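Local coordinates for protein xyloglucan-specific endo-beta-1,4-glucanase BoGH5A (Bacteroides ovatus, PDB 3ZMR) that hydrolyses internal beta-1,4-glucosidic linkages in the backbone of xyloglucan, with retention of the beta configuration, to release xyloglucan oligosaccharides, at residues 124-129 / 434-439; 166-171 / 460-465; 175-180 / 211-216. One frame throughout, in Å; residues are numbered along the deposited sequence.

Contact 1 of 3, residues 124-129 / 434-439; sequences AGVNVG and PLYWDA. With GLC (alpha-D-glucopyranose), chain L; BGC (beta-D-glucopyranose), chain C.
With its CG anti to the carbonyl carbon (chi1 -75°), N127 swings its amide back over the neighbouring strand, while W437, CG anti to its backbone N (chi1 -175°), brings its six-membered ring against that amide. CG of N127 comes to 3.5 Å from CE3 of W437, the amide and ring planes being 58° apart. Two donors of N127 grip the carbonyl O of Y436: the backbone N at 2.8 Å, nearly along the C=O axis, and ND2 at 3.1 Å, above the carbonyl plane. R172 NH1 donates to OD1, and ND2 also bonds the carbonyl O of G394. The strands run parallel, with G125 N bonded to P434 O at 3.1 Å and Y436 N to G125 O at 3.0 Å; a water donates to both acceptors. G129 N reaches D438 O at 2.8 Å, and CA of G129 makes an off-centre CH-pi contact with W437. C3 of the glucose, which is modelled as both anomers, lies above one face of the W437 ring, offset toward its rim, and NE1 bonds another glucose unit. Joining first strand to last closes the (beta/alpha)8 barrel, and the bonds to Y436, R172 and G394 probably hold the N127 amide beside the substrate-binding W437.

Contact 2 of 3, residues 166-171 / 460-465; sequences AGFDVV and AAIMKG
This is a small apolar contact on the outside of the barrel, where the loop leading from helix 157-165 into strand 170-173 meets the C-terminal helix 456-471. The segments bury 188 Å², and no hydrogen bond crosses between them. M463 gives the largest single share, 73 Å²: its chain bends at chi2 (-56°) and chi3, which carries the methyl CE over the centre of the F168 ring, 3.8 Å from the centroid and 11° off the ring normal, a CH-pi contact. The same methyl lies 3.3 Å from the carbonyl O of A166. I462 approaches differently: its CD1 sits in the ring plane at the edge, 3.8 Å from CZ of F168, so consecutive helix residues meet a face and the rim of one phenyl. F168 follows G167, whose positive phi (110°) completes a Schellman motif ending helix 157-165; the turn sets the A166 carbonyl and G167 beside M463, whose CE is 3.8 Å from C of G167. Around these side chains, I163 of helix 157-165 and L445 touch F168, and I420 of helix 406-429 packs on I462, placing the contact among three helices while V170 and V171 continue into the barrel wall.

Contact 3 of 3, residues 175-180 / 211-216; sequences VAYSHQ and VIINIH. With GLC (alpha-D-glucopyranose), chain L; BGC (beta-D-glucopyranose), chain C.
The contact belongs to the glucose-binding part of the active-site cleft, at the C-terminal end of barrel strand 210-214, where H216 meets the sugar. NE2 of H216 donates to O3 of the bound glucose, at 2.9 Å in the alpha anomer and nearly the same in the beta one, the bond being almost straight (170°). At the other side of the imidazole, ND2 of N214 donates to ND1 of H216 at 3.1 Å, 1° out of the ring plane. That bond makes ND1 an acceptor, so the proton used on the sugar sits on NE2, and it should restrain rotation of the ring. N214 is itself placed by the preceding strand's loop: with CG between its backbone N and carbonyl carbon (chi1 79°), OD1 receives the N-H of V175 at 3.0 Å. V175 answers through its carbonyl O, which takes H216 N at 2.9 Å. Further out, the edge of the Y177 ring faces the carbonyl O of N214, with CE1 at 3.6 Å, and CG1 of I215 meets the same carbon at 3.9 Å. A water joins Y177 OH to N214 O, to which it donates. N261 also bonds the glucose. A substrate-binding histidine braced by N214, two residues earlier, and by V175 in the loop after the adjacent strand 170-173 fits the catalytic, C-terminal end of a family 5 (beta/alpha)8 barrel.

In the fold
From the N terminus the chain passes the BACON domain and enters the barrel through strand 125-127, which contact 1 joins to the eighth strand, 433-436, closing the ring across 304 intervening residues. Contact 2 begins within that loop, at 166-171, but ends beyond it on helix 456-471, so contacts 1 and 2 cross. The shorter loop of contact 3, from 175-180 to 211-216, nests inside both. Strands 125-127, 170-173 and 210-214 are successive neighbours: V126 N lies 3.1 Å from V170 O, and I212 N 3.0 Å from V171 O. Contacts 1 and 3 share the bound glucose, whereas contact 2 ties the C-terminal helix to the barrel's exterior.

Contact 1 of 3, residues 124-129 / 434-439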
loop_
_atom_site.group_PDB
_atom_site.type_symbol
_atom_site.label_atom_id
_atom_site.label_comp_id
_atom_site.label_asym_id
_atom_site.label_seq_id
_atom_site.Cartn_x
_atom_site.Cartn_y
_atom_site.Cartn_z
ATOM N N ALA A 124 10.846 -9.040 -10.560
ATOM C CA ALA A 124 11.714 -8.361 -9.590
ATOM C C ALA A 124 12.022 -6.963 -10.042
ATOM O O ALA A 124 11.932 -6.607 -11.224
ATOM C CB ALA A 124 13.009 -9.100 -9.390
ATOM N N GLY A 125 12.434 -6.151 -9.100
ATOM C CA GLY A 125 12.754 -4.801 -9.449
ATOM C C GLY A 125 13.622 -4.036 -8.491
ATOM O O GLY A 125 14.263 -4.616 -7.583
ATOM N N VAL A 126 13.655 -2.725 -8.706
ATOM C CA VAL A 126 14.485 -1.821 -7.914
ATOM C C VAL A 126 13.765 -0.491 -7.720
ATOM O O VAL A 126 12.898 -0.111 -8.497
ATOM C CB VAL A 126 15.857 -1.606 -8.628
ATOM C CG1 VAL A 126 15.695 -0.825 -9.921
ATOM C CG2 VAL A 126 16.910 -0.975 -7.739
ATOM N N ASN A 127 14.136 0.208 -6.658
ATOM C CA ASN A 127 13.728 1.562 -6.408
ATOM C C ASN A 127 14.734 2.551 -6.940
ATOM O O ASN A 127 15.937 2.309 -6.860
ATOM C CB ASN A 127 13.624 1.846 -4.921
ATOM C CG ASN A 127 12.398 1.238 -4.270
ATOM O OD1 ASN A 127 11.407 1.930 -4.096
ATOM N ND2 ASN A 127 12.458 -0.036 -3.900
ATOM N N VAL A 128 14.258 3.685 -7.429
ATOM C CA VAL A 128 15.086 4.873 -7.681
ATOM C C VAL A 128 14.918 5.763 -6.441
ATOM O O VAL A 128 14.223 6.788 -6.448
ATOM C CB VAL A 128 14.683 5.623 -8.974
ATOM C CG1 VAL A 128 15.619 6.805 -9.239
ATOM C CG2 VAL A 128 14.713 4.687 -10.159
ATOM N N GLY A 129 15.523 5.329 -5.350
ATOM C CA GLY A 129 15.343 5.952 -4.071
ATOM C C GLY A 129 16.163 7.221 -3.864
ATOM O O GLY A 129 17.146 7.491 -4.574
ATOM N N PRO A 434 9.686 -8.670 -5.278
ATOM C CA PRO A 434 10.664 -7.969 -4.428
ATOM C C PRO A 434 11.335 -6.794 -5.139
ATOM O O PRO A 434 11.905 -6.992 -6.213
ATOM C CB PRO A 434 11.685 -9.060 -4.135
ATOM C CG PRO A 434 11.712 -9.858 -5.382
ATOM C CD PRO A 434 10.283 -9.874 -5.887
ATOM N N LEU A 435 11.268 -5.606 -4.548
ATOM C CA LEU A 435 11.901 -4.386 -5.092
ATOM C C LEU A 435 12.999 -3.865 -4.141
ATOM O O LEU A 435 12.744 -3.484 -3.014
ATOM C CB LEU A 435 10.866 -3.289 -5.351
ATOM C CG LEU A 435 9.585 -3.681 -6.076
ATOM C CD1 LEU A 435 8.724 -2.443 -6.265
ATOM C CD2 LEU A 435 9.907 -4.326 -7.390
ATOM N N TYR A 436 14.230 -3.928 -4.647
ATOM C CA TYR A 436 15.440 -3.575 -3.893
ATOM C C TYR A 436 15.535 -2.072 -3.649
ATOM O O TYR A 436 15.269 -1.280 -4.530
ATOM C CB TYR A 436 16.675 -4.043 -4.675
ATOM C CG TYR A 436 17.984 -3.745 -3.963
ATOM C CD1 TYR A 436 18.456 -4.549 -2.940
ATOM C CD2 TYR A 436 18.716 -2.621 -4.298
ATOM C CE1 TYR A 436 19.650 -4.239 -2.285
ATOM C CE2 TYR A 436 19.870 -2.287 -3.625
ATOM C CZ TYR A 436 20.344 -3.110 -2.635
ATOM O OH TYR A 436 21.472 -2.798 -1.948
ATOM N N TRP A 437 15.956 -1.703 -2.442
ATOM C CA TRP A 437 16.132 -0.302 -2.053
ATOM C C TRP A 437 17.499 0.211 -2.487
ATOM O O TRP A 437 18.511 -0.044 -1.839
ATOM C CB TRP A 437 15.927 -0.089 -0.544
ATOM C CG TRP A 437 16.006 1.364 -0.204
ATOM C CD1 TRP A 437 17.002 1.982 0.507
ATOM C CD2 TRP A 437 15.093 2.414 -0.590
ATOM N NE1 TRP A 437 16.747 3.316 0.592
ATOM C CE2 TRP A 437 15.607 3.629 -0.078
ATOM C CE3 TRP A 437 13.926 2.447 -1.318
ATOM C CZ2 TRP A 437 14.966 4.880 -0.263
ATOM C CZ3 TRP A 437 13.287 3.681 -1.505
ATOM C CH2 TRP A 437 13.801 4.875 -0.976
ATOM N N ASP A 438 17.516 0.926 -3.600
ATOM C CA ASP A 438 18.702 1.617 -4.129
ATOM C C ASP A 438 18.472 3.087 -3.885
ATOM O O ASP A 438 17.529 3.673 -4.432
ATOM C CB ASP A 438 18.896 1.280 -5.601
ATOM C CG ASP A 438 20.052 2.023 -6.254
ATOM O OD1 ASP A 438 20.223 3.238 -5.989
ATOM O OD2 ASP A 438 20.707 1.402 -7.132
ATOM N N ALA A 439 19.331 3.689 -3.061
ATOM C CA ALA A 439 19.214 5.125 -2.717
ATOM C C ALA A 439 20.357 5.933 -3.321
ATOM O O ALA A 439 20.525 7.114 -3.003
ATOM C CB ALA A 439 19.171 5.325 -1.212
HETATM C C1 GLC L . 11.507 2.938 4.161
HETATM C C2 GLC L . 11.231 4.316 3.572
HETATM C C3 GLC L . 12.462 4.892 2.870
HETATM C C4 GLC L . 13.620 4.840 3.872
HETATM C C5 GLC L . 13.726 3.447 4.511
HETATM C C6 GLC L . 14.871 3.303 5.509
HETATM O O2 GLC L . 10.117 4.225 2.724
HETATM O O3 GLC L . 12.207 6.210 2.335
HETATM O O4 GLC L . 14.778 5.120 3.134
HETATM O O5 GLC L . 12.509 3.096 5.131
HETATM O O6 GLC L . 15.995 2.847 4.779
HETATM C C2 BGC C . 11.037 4.339 3.662
HETATM C C3 BGC C . 12.337 4.799 2.981
HETATM C C4 BGC C . 13.552 4.654 3.890
HETATM C C5 BGC C . 13.516 3.192 4.358
HETATM C C6 BGC C . 14.727 2.867 5.216
HETATM C C1 BGC C . 11.084 2.999 4.412
HETATM O O2 BGC C . 10.000 4.278 2.685
HETATM O O3 BGC C . 12.182 6.178 2.586
HETATM O O4 BGC C . 14.761 5.045 3.178
HETATM O O5 BGC C . 12.324 2.916 5.119
HETATM O O6 BGC C . 14.840 3.911 6.199
HETATM O O HOH W 1 14.753 -7.152 -6.364
#

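Contact 2 of 3, residues 166-171 / 460-465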
loop_
_atom_site.group_PDB
_atom_site.type_symbol
_atom_site.label_atom_id
_atom_site.label_comp_id
_atom_site.label_asym_id
_atom_site.label_seq_id
_atom_site.Cartn_x
_atom_site.Cartn_y
_atom_site.Cartn_z
ATOM N N ALA A 166 20.075 -5.399 -16.796
ATOM C CA ALA A 166 20.556 -6.246 -15.704
ATOM C C ALA A 166 19.564 -7.360 -15.342
ATOM O O ALA A 166 19.889 -8.269 -14.582
ATOM C CB ALA A 166 20.832 -5.376 -14.497
ATOM N N GLY A 167 18.340 -7.277 -15.855
ATOM C CA GLY A 167 17.341 -8.318 -15.595
ATOM C C GLY A 167 16.180 -7.922 -14.699
ATOM O O GLY A 167 15.369 -8.757 -14.324
ATOM N N PHE A 168 16.076 -6.636 -14.397
ATOM C CA PHE A 168 14.945 -6.117 -13.622
ATOM C C PHE A 168 13.821 -5.742 -14.567
ATOM O O PHE A 168 14.059 -5.174 -15.626
ATOM C CB PHE A 168 15.349 -4.906 -12.812
ATOM C CG PHE A 168 16.376 -5.205 -11.777
ATOM C CD1 PHE A 168 16.009 -5.833 -10.612
ATOM C CD2 PHE A 168 17.718 -4.899 -11.979
ATOM C CE1 PHE A 168 16.934 -6.113 -9.637
ATOM C CE2 PHE A 168 18.652 -5.180 -10.988
ATOM C CZ PHE A 168 18.260 -5.784 -9.821
ATOM N N ASP A 169 12.592 -6.007 -14.131
ATOM C CA ASP A 169 11.437 -5.660 -14.948
ATOM C C ASP A 169 10.515 -4.576 -14.385
ATOM O O ASP A 169 9.584 -4.155 -15.060
ATOM C CB ASP A 169 10.660 -6.908 -15.311
ATOM C CG ASP A 169 11.446 -7.805 -16.284
ATOM O OD1 ASP A 169 12.065 -7.309 -17.283
ATOM O OD2 ASP A 169 11.483 -8.995 -16.032
ATOM N N VAL A 170 10.784 -4.140 -13.152
ATOM C CA VAL A 170 9.967 -3.126 -12.454
ATOM C C VAL A 170 10.867 -2.087 -11.809
ATOM O O VAL A 170 11.887 -2.436 -11.220
ATOM C CB VAL A 170 9.132 -3.743 -11.294
ATOM C CG1 VAL A 170 8.222 -2.702 -10.638
ATOM C CG2 VAL A 170 8.333 -4.926 -11.745
ATOM N N VAL A 171 10.462 -0.836 -11.873
ATOM C CA VAL A 171 11.107 0.222 -11.083
ATOM C C VAL A 171 10.030 0.928 -10.258
ATOM O O VAL A 171 8.949 1.259 -10.774
ATOM C CB VAL A 171 11.922 1.215 -11.939
ATOM C CG1 VAL A 171 11.080 1.978 -12.956
ATOM C CG2 VAL A 171 12.709 2.175 -11.067
ATOM N N ALA A 460 24.003 -9.879 -8.947
ATOM C CA ALA A 460 24.063 -11.340 -9.143
ATOM C C ALA A 460 23.345 -12.101 -8.020
ATOM O O ALA A 460 22.716 -13.146 -8.273
ATOM C CB ALA A 460 25.495 -11.820 -9.289
ATOM N N ALA A 461 23.409 -11.600 -6.781
ATOM C CA ALA A 461 22.713 -12.229 -5.651
ATOM C C ALA A 461 21.185 -12.209 -5.867
ATOM O O ALA A 461 20.472 -13.177 -5.601
ATOM C CB ALA A 461 23.062 -11.525 -4.356
ATOM N N ILE A 462 20.686 -11.075 -6.346
ATOM C CA ILE A 462 19.269 -10.943 -6.665
ATOM C C ILE A 462 18.904 -11.932 -7.783
ATOM O O ILE A 462 17.902 -12.663 -7.663
ATOM C CB ILE A 462 18.892 -9.506 -7.077
ATOM C CG1 ILE A 462 19.069 -8.551 -5.906
ATOM C CG2 ILE A 462 17.462 -9.435 -7.618
ATOM C CD1 ILE A 462 18.973 -7.086 -6.289
ATOM N N MET A 463 19.703 -11.983 -8.844
ATOM C CA MET A 463 19.358 -12.844 -9.973
ATOM C C MET A 463 19.432 -14.328 -9.575
ATOM O O MET A 463 18.658 -15.146 -10.049
ATOM C CB MET A 463 20.257 -12.544 -11.162
ATOM C CG MET A 463 20.069 -11.149 -11.716
ATOM S SD MET A 463 18.371 -10.741 -12.198
ATOM C CE MET A 463 18.259 -9.012 -11.757
ATOM N N LYS A 464 20.351 -14.660 -8.676
ATOM C CA LYS A 464 20.485 -16.032 -8.154
ATOM C C LYS A 464 19.221 -16.373 -7.367
ATOM O O LYS A 464 18.653 -17.472 -7.497
ATOM C CB LYS A 464 21.725 -16.175 -7.273
ATOM C CG LYS A 464 21.954 -17.606 -6.777
ATOM C CD LYS A 464 23.354 -17.791 -6.224
ATOM C CE LYS A 464 23.472 -19.094 -5.428
ATOM N NZ LYS A 464 24.570 -19.040 -4.408
ATOM N N GLY A 465 18.748 -15.442 -6.543
ATOM C CA GLY A 465 17.516 -15.623 -5.814
ATOM C C GLY A 465 16.292 -15.792 -6.688
ATOM O O GLY A 465 15.382 -16.597 -6.383
#

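Contact 3 of 3, residues 175-180 / 211-216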
loop_
_atom_site.group_PDB
_atom_site.type_symbol
_atom_site.label_atom_id
_atom_site.label_comp_id
_atom_site.label_asym_id
_atom_site.label_seq_id
_atom_site.Cartn_x
_atom_site.Cartn_y
_atom_site.Cartn_z
ATOM N N VAL A 175 8.004 9.524 -5.077
ATOM C CA VAL A 175 7.853 10.917 -5.490
ATOM C C VAL A 175 7.308 11.758 -4.338
ATOM O O VAL A 175 6.391 11.356 -3.604
ATOM C CB VAL A 175 6.894 11.072 -6.692
ATOM C CG1 VAL A 175 6.948 12.495 -7.267
ATOM C CG2 VAL A 175 7.233 10.085 -7.791
ATOM N N ALA A 176 7.880 12.958 -4.217
ATOM C CA ALA A 176 7.373 14.001 -3.340
ATOM C C ALA A 176 6.785 15.070 -4.273
ATOM O O ALA A 176 7.254 15.262 -5.411
ATOM C CB ALA A 176 8.513 14.627 -2.550
ATOM N N TYR A 177 5.758 15.746 -3.762
ATOM C CA TYR A 177 5.084 16.853 -4.464
ATOM C C TYR A 177 4.888 18.100 -3.617
ATOM O O TYR A 177 4.730 19.192 -4.174
ATOM C CB TYR A 177 3.710 16.397 -4.977
ATOM C CG TYR A 177 3.703 15.234 -5.929
ATOM C CD1 TYR A 177 3.634 13.922 -5.459
ATOM C CD2 TYR A 177 3.803 15.434 -7.306
ATOM C CE1 TYR A 177 3.601 12.853 -6.360
ATOM C CE2 TYR A 177 3.789 14.386 -8.200
ATOM C CZ TYR A 177 3.703 13.106 -7.733
ATOM O OH TYR A 177 3.656 12.108 -8.689
ATOM N N SER A 178 4.853 17.927 -2.299
ATOM C CA SER A 178 4.433 18.981 -1.370
ATOM C C SER A 178 5.475 20.090 -1.156
ATOM O O SER A 178 5.190 21.119 -0.522
ATOM C CB SER A 178 3.990 18.408 -0.030
ATOM O OG SER A 178 2.824 17.607 -0.228
ATOM N N HIS A 179 6.650 19.884 -1.728
ATOM C CA HIS A 179 7.686 20.912 -1.823
ATOM C C HIS A 179 7.606 21.702 -3.124
ATOM O O HIS A 179 8.425 22.594 -3.386
ATOM C CB HIS A 179 9.073 20.294 -1.676
ATOM C CG HIS A 179 9.427 19.306 -2.737
ATOM N ND1 HIS A 179 8.492 18.484 -3.334
ATOM C CD2 HIS A 179 10.633 18.940 -3.242
ATOM C CE1 HIS A 179 9.105 17.699 -4.201
ATOM N NE2 HIS A 179 10.405 17.946 -4.159
ATOM N N GLN A 180 6.599 21.389 -3.937
ATOM C CA GLN A 180 6.463 21.932 -5.303
ATOM C C GLN A 180 5.040 22.443 -5.571
ATOM O O GLN A 180 4.547 22.371 -6.716
ATOM C CB GLN A 180 6.891 20.905 -6.359
ATOM C CG GLN A 180 8.345 20.496 -6.238
ATOM C CD GLN A 180 9.303 21.545 -6.779
ATOM O OE1 GLN A 180 8.955 22.362 -7.632
ATOM N NE2 GLN A 180 10.531 21.523 -6.289
ATOM N N VAL A 211 6.433 0.517 -14.120
ATOM C CA VAL A 211 6.742 1.701 -13.319
ATOM C C VAL A 211 5.688 1.875 -12.240
ATOM O O VAL A 211 4.502 1.813 -12.543
ATOM C CB VAL A 211 6.841 2.976 -14.165
ATOM C CG1 VAL A 211 7.103 4.183 -13.283
ATOM C CG2 VAL A 211 7.924 2.783 -15.247
ATOM N N ILE A 212 6.114 2.071 -11.006
ATOM C CA ILE A 212 5.277 2.413 -9.886
ATOM C C ILE A 212 5.629 3.824 -9.404
ATOM O O ILE A 212 6.811 4.095 -9.117
ATOM C CB ILE A 212 5.463 1.428 -8.714
ATOM C CG1 ILE A 212 5.092 -0.008 -9.079
ATOM C CG2 ILE A 212 4.666 1.889 -7.500
ATOM C CD1 ILE A 212 5.695 -1.064 -8.170
ATOM N N ILE A 213 4.659 4.729 -9.338
ATOM C CA ILE A 213 4.840 6.049 -8.700
ATOM C C ILE A 213 3.960 6.134 -7.462
ATOM O O ILE A 213 2.855 5.575 -7.440
ATOM C CB ILE A 213 4.563 7.226 -9.649
ATOM C CG1 ILE A 213 3.150 7.182 -10.232
ATOM C CG2 ILE A 213 5.626 7.264 -10.741
ATOM C CD1 ILE A 213 2.798 8.407 -11.052
ATOM N N ASN A 214 4.425 6.825 -6.438
ATOM C CA ASN A 214 3.675 7.000 -5.210
ATOM C C ASN A 214 3.621 8.468 -4.789
ATOM O O ASN A 214 4.048 9.364 -5.523
ATOM C CB ASN A 214 4.205 6.091 -4.110
ATOM C CG ASN A 214 5.467 6.608 -3.448
ATOM O OD1 ASN A 214 6.020 7.646 -3.827
ATOM N ND2 ASN A 214 5.974 5.845 -2.506
ATOM N N ILE A 215 3.019 8.712 -3.634
ATOM C CA ILE A 215 3.311 9.915 -2.826
ATOM C C ILE A 215 4.046 9.379 -1.588
ATOM O O ILE A 215 3.518 8.571 -0.840
ATOM C CB ILE A 215 2.056 10.709 -2.422
ATOM C CG1 ILE A 215 1.273 11.196 -3.642
ATOM C CG2 ILE A 215 2.503 11.899 -1.565
ATOM C CD1 ILE A 215 -0.031 11.857 -3.263
ATOM N N HIS A 216 5.281 9.825 -1.374
ATOM C CA HIS A 216 6.150 9.221 -0.379
ATOM C C HIS A 216 6.020 10.003 0.936
ATOM O O HIS A 216 5.077 10.784 1.116
ATOM C CB HIS A 216 7.595 9.204 -0.899
ATOM C CG HIS A 216 8.453 8.099 -0.355
ATOM N ND1 HIS A 216 8.260 6.791 -0.706
ATOM C CD2 HIS A 216 9.530 8.115 0.483
ATOM C CE1 HIS A 216 9.183 6.035 -0.125
ATOM N NE2 HIS A 216 9.983 6.823 0.593
HETATM C C1 GLC L . 11.507 2.938 4.161
HETATM C C2 GLC L . 11.231 4.316 3.572
HETATM C C3 GLC L . 12.462 4.892 2.870
HETATM C C4 GLC L . 13.620 4.840 3.872
HETATM C C5 GLC L . 13.726 3.447 4.511
HETATM C C6 GLC L . 14.871 3.303 5.509
HETATM O O2 GLC L . 10.117 4.225 2.724
HETATM O O3 GLC L . 12.207 6.210 2.335
HETATM O O4 GLC L . 14.778 5.120 3.134
HETATM O O5 GLC L . 12.509 3.096 5.131
HETATM O O6 GLC L . 15.995 2.847 4.779
HETATM C C2 BGC C . 11.037 4.339 3.662
HETATM C C3 BGC C . 12.337 4.799 2.981
HETATM C C4 BGC C . 13.552 4.654 3.890
HETATM C C5 BGC C . 13.516 3.192 4.358
HETATM C C6 BGC C . 14.727 2.867 5.216
HETATM C C1 BGC C . 11.084 2.999 4.412
HETATM O O2 BGC C . 10.000 4.278 2.685
HETATM O O3 BGC C . 12.182 6.178 2.586
HETATM O O4 BGC C . 14.761 5.045 3.178
HETATM O O5 BGC C . 12.324 2.916 5.119
HETATM O O6 BGC C . 14.840 3.911 6.199
HETATM O O HOH W 2 2.908 9.710 -7.826
#